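Local coordinates for protein chorismate synthase (Campylobacter jejuni, PDB 1SQ1) that probably catalyses, with reduced FMN as cofactor, the loss of phosphate from 5-enolpyruvylshikimate-3-phosphate to give chorismate, the last step of the shikimate pathway, at residues A139-E144 with V339-L344; F154-F159 with D201-A206. One frame throughout, in Å; residues are numbered along the deposited sequence.

Contact 1: A139-E144 with V339-L344; sequences AMLLRE and VLADCL
L142 and A341 mark the nearest backbone approach, CA to CA 6.0 Å, where helix 128-143 crosses helix 325-346 with segment axes 9.0 Å apart at 57°. This is helix-helix packing in the alpha/beta fold of chorismate synthase. No hydrogen bond joins the two segments, and the contact is apolar and buried.

L141 and L142 supply one side, and L340, A341 and L344 the other. L344 comes three residues after A341 and four after L340, about one turn, so all three lie on one side of their helix. A341, with only a methyl, is touched by both leucines. CG of L142 stands 4.1 Å from CB of A341, and CD1 of L141 is 4.2 Å from the same CB. L142 starts out along the flank of its helix, and its CD2 branch then reaches across to CB of L340 at 4.1 Å. CG of L141 lies opposite its backbone N (chi1 179°), which carries the branched end forward to L344. L141 and L344 meet tip to tip through their CD1 methyls, while L142 and L344 cross obliquely.

L141 also rests on M28, P29 and L352 of the second subunit, while L344 packs on L355 of that subunit and its carbonyl O is hydrogen-bonded to Y359 OH there. The helix crossing therefore borders a subunit interface of the tetramer. Within the chain the CD1 methyl of L344 serves both leucines, touching L141 CD1 and lying 3.7 Å from CD2 of L142.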
loop_
_atom_site.group_PDB
_atom_site.type_symbol
_atom_site.label_atom_id
_atom_site.label_comp_id
_atom_site.label_asym_id
_atom_site.label_seq_id
_atom_site.Cartn_x
_atom_site.Cartn_y
_atom_site.Cartn_z
ATOM N N ALA A 139 -19.093 -9.277 7.616
ATOM C CA ALA A 139 -20.529 -9.009 7.716
ATOM C C ALA A 139 -20.886 -8.695 9.166
ATOM O O ALA A 139 -21.830 -7.952 9.430
ATOM C CB ALA A 139 -21.336 -10.194 7.222
HETATM N N MSE A 140 -20.125 -9.255 10.103
HETATM C CA MSE A 140 -20.366 -8.996 11.506
HETATM C C MSE A 140 -20.241 -7.505 11.787
HETATM O O MSE A 140 -21.040 -6.946 12.525
HETATM C CB MSE A 140 -19.402 -9.816 12.363
HETATM C CG MSE A 140 -19.729 -11.306 12.373
HETATM SE SE MSE A 140 -18.309 -12.421 13.076
HETATM C CE MSE A 140 -18.395 -13.886 11.804
ATOM N N LEU A 141 -19.257 -6.845 11.190
ATOM C CA LEU A 141 -19.100 -5.403 11.395
ATOM C C LEU A 141 -20.191 -4.647 10.642
ATOM O O LEU A 141 -20.604 -3.575 11.060
ATOM C CB LEU A 141 -17.713 -4.936 10.926
ATOM C CG LEU A 141 -17.284 -3.460 11.000
ATOM C CD1 LEU A 141 -17.666 -2.728 9.745
ATOM C CD2 LEU A 141 -17.899 -2.801 12.217
ATOM N N LEU A 142 -20.659 -5.220 9.536
ATOM C CA LEU A 142 -21.705 -4.605 8.725
ATOM C C LEU A 142 -23.071 -4.643 9.396
ATOM O O LEU A 142 -23.890 -3.737 9.219
ATOM C CB LEU A 142 -21.791 -5.292 7.361
ATOM C CG LEU A 142 -20.701 -4.948 6.345
ATOM C CD1 LEU A 142 -20.968 -5.687 5.047
ATOM C CD2 LEU A 142 -20.693 -3.444 6.095
ATOM N N ARG A 143 -23.321 -5.705 10.155
ATOM C CA ARG A 143 -24.584 -5.854 10.866
ATOM C C ARG A 143 -24.718 -4.716 11.875
ATOM O O ARG A 143 -25.805 -4.175 12.063
ATOM C CB ARG A 143 -24.650 -7.208 11.592
ATOM C CG ARG A 143 -26.007 -7.492 12.234
ATOM C CD ARG A 143 -26.057 -8.824 12.994
ATOM N NE ARG A 143 -27.370 -9.063 13.610
ATOM C CZ ARG A 143 -28.436 -9.554 12.976
ATOM N NH1 ARG A 143 -29.582 -9.719 13.631
ATOM N NH2 ARG A 143 -28.362 -9.902 11.694
ATOM N N GLU A 144 -23.610 -4.338 12.508
ATOM C CA GLU A 144 -23.643 -3.265 13.494
ATOM C C GLU A 144 -24.169 -1.963 12.907
ATOM O O GLU A 144 -24.535 -1.067 13.655
ATOM C CB GLU A 144 -22.252 -3.029 14.084
ATOM C CG GLU A 144 -21.658 -4.252 14.780
ATOM C CD GLU A 144 -22.361 -4.612 16.080
ATOM O OE1 GLU A 144 -22.037 -5.677 16.655
ATOM O OE2 GLU A 144 -23.224 -3.830 16.535
ATOM N N VAL A 339 -15.386 -5.538 0.872
ATOM C CA VAL A 339 -15.248 -4.180 0.370
ATOM C C VAL A 339 -16.021 -3.185 1.243
ATOM O O VAL A 339 -15.422 -2.280 1.826
ATOM C CB VAL A 339 -15.749 -4.070 -1.078
ATOM C CG1 VAL A 339 -15.552 -2.655 -1.587
ATOM C CG2 VAL A 339 -15.003 -5.057 -1.955
ATOM N N LEU A 340 -17.345 -3.347 1.343
ATOM C CA LEU A 340 -18.157 -2.424 2.149
ATOM C C LEU A 340 -17.637 -2.234 3.575
ATOM O O LEU A 340 -17.577 -1.105 4.066
ATOM C CB LEU A 340 -19.618 -2.874 2.200
ATOM C CG LEU A 340 -20.425 -2.563 0.935
ATOM C CD1 LEU A 340 -21.828 -3.084 1.094
ATOM C CD2 LEU A 340 -20.417 -1.069 0.651
ATOM N N ALA A 341 -17.255 -3.325 4.233
ATOM C CA ALA A 341 -16.743 -3.237 5.586
ATOM C C ALA A 341 -15.404 -2.538 5.551
ATOM O O ALA A 341 -14.906 -2.076 6.575
ATOM C CB ALA A 341 -16.592 -4.608 6.169
ATOM N N ASP A 342 -14.805 -2.475 4.364
ATOM C CA ASP A 342 -13.518 -1.804 4.213
ATOM C C ASP A 342 -13.750 -0.292 4.039
ATOM O O ASP A 342 -13.108 0.503 4.710
ATOM C CB ASP A 342 -12.739 -2.406 3.025
ATOM C CG ASP A 342 -11.331 -1.815 2.859
ATOM O OD1 ASP A 342 -10.693 -2.129 1.829
ATOM O OD2 ASP A 342 -10.859 -1.048 3.731
ATOM N N CYS A 343 -14.682 0.106 3.174
ATOM C CA CYS A 343 -14.948 1.534 2.979
ATOM C C CYS A 343 -15.502 2.146 4.252
ATOM O O CYS A 343 -15.314 3.337 4.524
ATOM C CB CYS A 343 -15.982 1.772 1.882
ATOM S SG CYS A 343 -15.636 0.995 0.304
ATOM N N LEU A 344 -16.201 1.316 5.020
ATOM C CA LEU A 344 -16.828 1.734 6.270
ATOM C C LEU A 344 -15.777 2.256 7.252
ATOM O O LEU A 344 -16.013 3.234 7.966
ATOM C CB LEU A 344 -17.601 0.544 6.863
ATOM C CG LEU A 344 -18.741 0.789 7.848
ATOM C CD1 LEU A 344 -19.519 -0.495 8.062
ATOM C CD2 LEU A 344 -18.174 1.290 9.134
#

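Contact 2: F154-F159 with D201-A206; sequences FGVGTF and DSVGAA
The F154 ring carries the methyl of A206 over one face, and the carbonyl O of A206 lies on that same side of the ring plane, near CD2 and CE2. CB of A206 is 3.8 Å from the F154 ring centroid and 21° off the ring normal, a CH-pi contact displaced toward the rim at CE2 and CZ. The ring of F168 also meets F154, with the planes about 50° apart. CG of F154 sits between its own backbone N and carbonyl carbon (chi1 72°), which folds the ring back over A206.

The backbones belong to antiparallel strands 148-156 and 205-212. F154 and G155 both face A206 and form a classic beta bulge. F154 N gives a nearly straight hydrogen bond to A206 O at 2.9 Å, and the donor lies almost on the line of the C=O bond. G155 N reaches the same oxygen only weakly, at 3.4 Å. Two donors on one oxygen fit the extra residue opposite A206. In return, A206 N donates to G155 O at 2.9 Å, approaching from above the carbonyl plane.

Past the bulge the pairing thins out. G157 N makes a weak, long bond to G204 O at 3.5 Å, and CG2 of V203 lies 3.5 Å from CA of G157. A type II' turn from V156 to F159, with G157 at its second position, folds the chain back alongside strand 148-156.

S202 OG is hydrogen-bonded to the carbonyl of T295, and G204 lies near P294, so segment 201-206 borders the predicted FMN site. The third subunit hydrogen-bonds to the backbone of S202 and G204. A206 thus meets F154 twice, its O taking the N-H and its CB resting on the ring's pi face, which probably holds the ring in place.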
loop_
_atom_site.group_PDB
_atom_site.type_symbol
_atom_site.label_atom_id
_atom_site.label_comp_id
_atom_site.label_asym_id
_atom_site.label_seq_id
_atom_site.Cartn_x
_atom_site.Cartn_y
_atom_site.Cartn_z
ATOM N N PHE A 154 -29.955 -15.584 -10.977
ATOM C CA PHE A 154 -31.146 -15.171 -11.697
ATOM C C PHE A 154 -31.118 -15.607 -13.139
ATOM O O PHE A 154 -32.091 -15.425 -13.870
ATOM C CB PHE A 154 -31.347 -13.661 -11.616
ATOM C CG PHE A 154 -30.378 -12.841 -12.426
ATOM C CD1 PHE A 154 -30.752 -12.320 -13.663
ATOM C CD2 PHE A 154 -29.150 -12.455 -11.888
ATOM C CE1 PHE A 154 -29.917 -11.400 -14.348
ATOM C CE2 PHE A 154 -28.313 -11.541 -12.561
ATOM C CZ PHE A 154 -28.700 -11.012 -13.792
ATOM N N GLY A 155 -30.006 -16.203 -13.546
ATOM C CA GLY A 155 -29.877 -16.666 -14.909
ATOM C C GLY A 155 -28.978 -17.876 -14.988
ATOM O O GLY A 155 -27.940 -17.943 -14.325
ATOM N N VAL A 156 -29.393 -18.853 -15.781
ATOM C CA VAL A 156 -28.606 -20.057 -15.982
ATOM C C VAL A 156 -28.757 -20.482 -17.434
ATOM O O VAL A 156 -29.848 -20.836 -17.878
ATOM C CB VAL A 156 -29.068 -21.209 -15.084
ATOM C CG1 VAL A 156 -28.326 -22.480 -15.469
ATOM C CG2 VAL A 156 -28.827 -20.860 -13.619
ATOM N N GLY A 157 -27.658 -20.438 -18.175
ATOM C CA GLY A 157 -27.714 -20.809 -19.572
ATOM C C GLY A 157 -28.536 -19.790 -20.329
ATOM O O GLY A 157 -28.406 -18.590 -20.107
ATOM N N THR A 158 -29.389 -20.280 -21.221
ATOM C CA THR A 158 -30.251 -19.430 -22.034
ATOM C C THR A 158 -31.486 -18.974 -21.231
ATOM O O THR A 158 -32.303 -18.183 -21.711
ATOM C CB THR A 158 -30.677 -20.181 -23.331
ATOM O OG1 THR A 158 -31.344 -21.405 -22.994
ATOM C CG2 THR A 158 -29.446 -20.527 -24.155
ATOM N N PHE A 159 -31.606 -19.463 -19.999
ATOM C CA PHE A 159 -32.717 -19.100 -19.122
ATOM C C PHE A 159 -32.331 -17.906 -18.261
ATOM O O PHE A 159 -31.587 -18.052 -17.297
ATOM C CB PHE A 159 -33.061 -20.278 -18.222
ATOM C CG PHE A 159 -33.447 -21.501 -18.978
ATOM C CD1 PHE A 159 -34.652 -21.547 -19.668
ATOM C CD2 PHE A 159 -32.584 -22.583 -19.058
ATOM C CE1 PHE A 159 -34.994 -22.650 -20.430
ATOM C CE2 PHE A 159 -32.915 -23.690 -19.817
ATOM C CZ PHE A 159 -34.127 -23.723 -20.508
ATOM N N ASP A 201 -20.503 -31.557 -19.294
ATOM C CA ASP A 201 -20.216 -30.216 -19.795
ATOM C C ASP A 201 -20.553 -29.240 -18.669
ATOM O O ASP A 201 -20.937 -29.658 -17.574
ATOM C CB ASP A 201 -21.077 -29.922 -21.034
ATOM C CG ASP A 201 -20.524 -28.789 -21.881
ATOM O OD1 ASP A 201 -21.198 -28.420 -22.877
ATOM O OD2 ASP A 201 -19.421 -28.279 -21.557
ATOM N N SER A 202 -20.408 -27.946 -18.927
ATOM C CA SER A 202 -20.712 -26.946 -17.914
ATOM C C SER A 202 -21.580 -25.854 -18.527
ATOM O O SER A 202 -21.824 -25.857 -19.739
ATOM C CB SER A 202 -19.422 -26.335 -17.381
ATOM O OG SER A 202 -18.769 -25.611 -18.407
ATOM N N VAL A 203 -22.045 -24.927 -17.690
ATOM C CA VAL A 203 -22.887 -23.823 -18.153
ATOM C C VAL A 203 -22.691 -22.572 -17.312
ATOM O O VAL A 203 -22.507 -22.664 -16.105
ATOM C CB VAL A 203 -24.378 -24.196 -18.106
ATOM C CG1 VAL A 203 -24.742 -24.651 -16.714
ATOM C CG2 VAL A 203 -25.227 -23.000 -18.518
ATOM N N GLY A 204 -22.740 -21.408 -17.958
ATOM C CA GLY A 204 -22.574 -20.150 -17.247
ATOM C C GLY A 204 -23.764 -19.795 -16.370
ATOM O O GLY A 204 -24.730 -20.558 -16.296
ATOM N N ALA A 205 -23.692 -18.643 -15.702
ATOM C CA ALA A 205 -24.767 -18.168 -14.822
ATOM C C ALA A 205 -24.653 -16.667 -14.524
ATOM O O ALA A 205 -23.564 -16.104 -14.574
ATOM C CB ALA A 205 -24.762 -18.957 -13.518
ATOM N N ALA A 206 -25.785 -16.031 -14.228
ATOM C CA ALA A 206 -25.826 -14.603 -13.912
ATOM C C ALA A 206 -26.230 -14.376 -12.445
ATOM O O ALA A 206 -27.340 -14.733 -12.032
ATOM C CB ALA A 206 -26.797 -13.900 -14.836
#

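After the N-terminal strands and helix 36-45, the chain reaches helix 128-143, which supplies the first half of contact 1. Strand 148-156 follows and opens contact 2. The chain turns through strand 159-160, passes helices 170-175 and 186-198, and returns as strand 205-212, closing contact 2 after 41 intervening residues. Contact 1 closes much later, after 194 residues, when helix 325-346 arrives. Contact 2 is therefore nested inside the loop of contact 1. The two contacts lie on opposite sides of the chain's centre; their nearest atoms are about 17 Å apart. Contact 1 ties two helices together; contact 2 joins neighbouring strands of the antiparallel sheet that also contains 286-292 and 240-245.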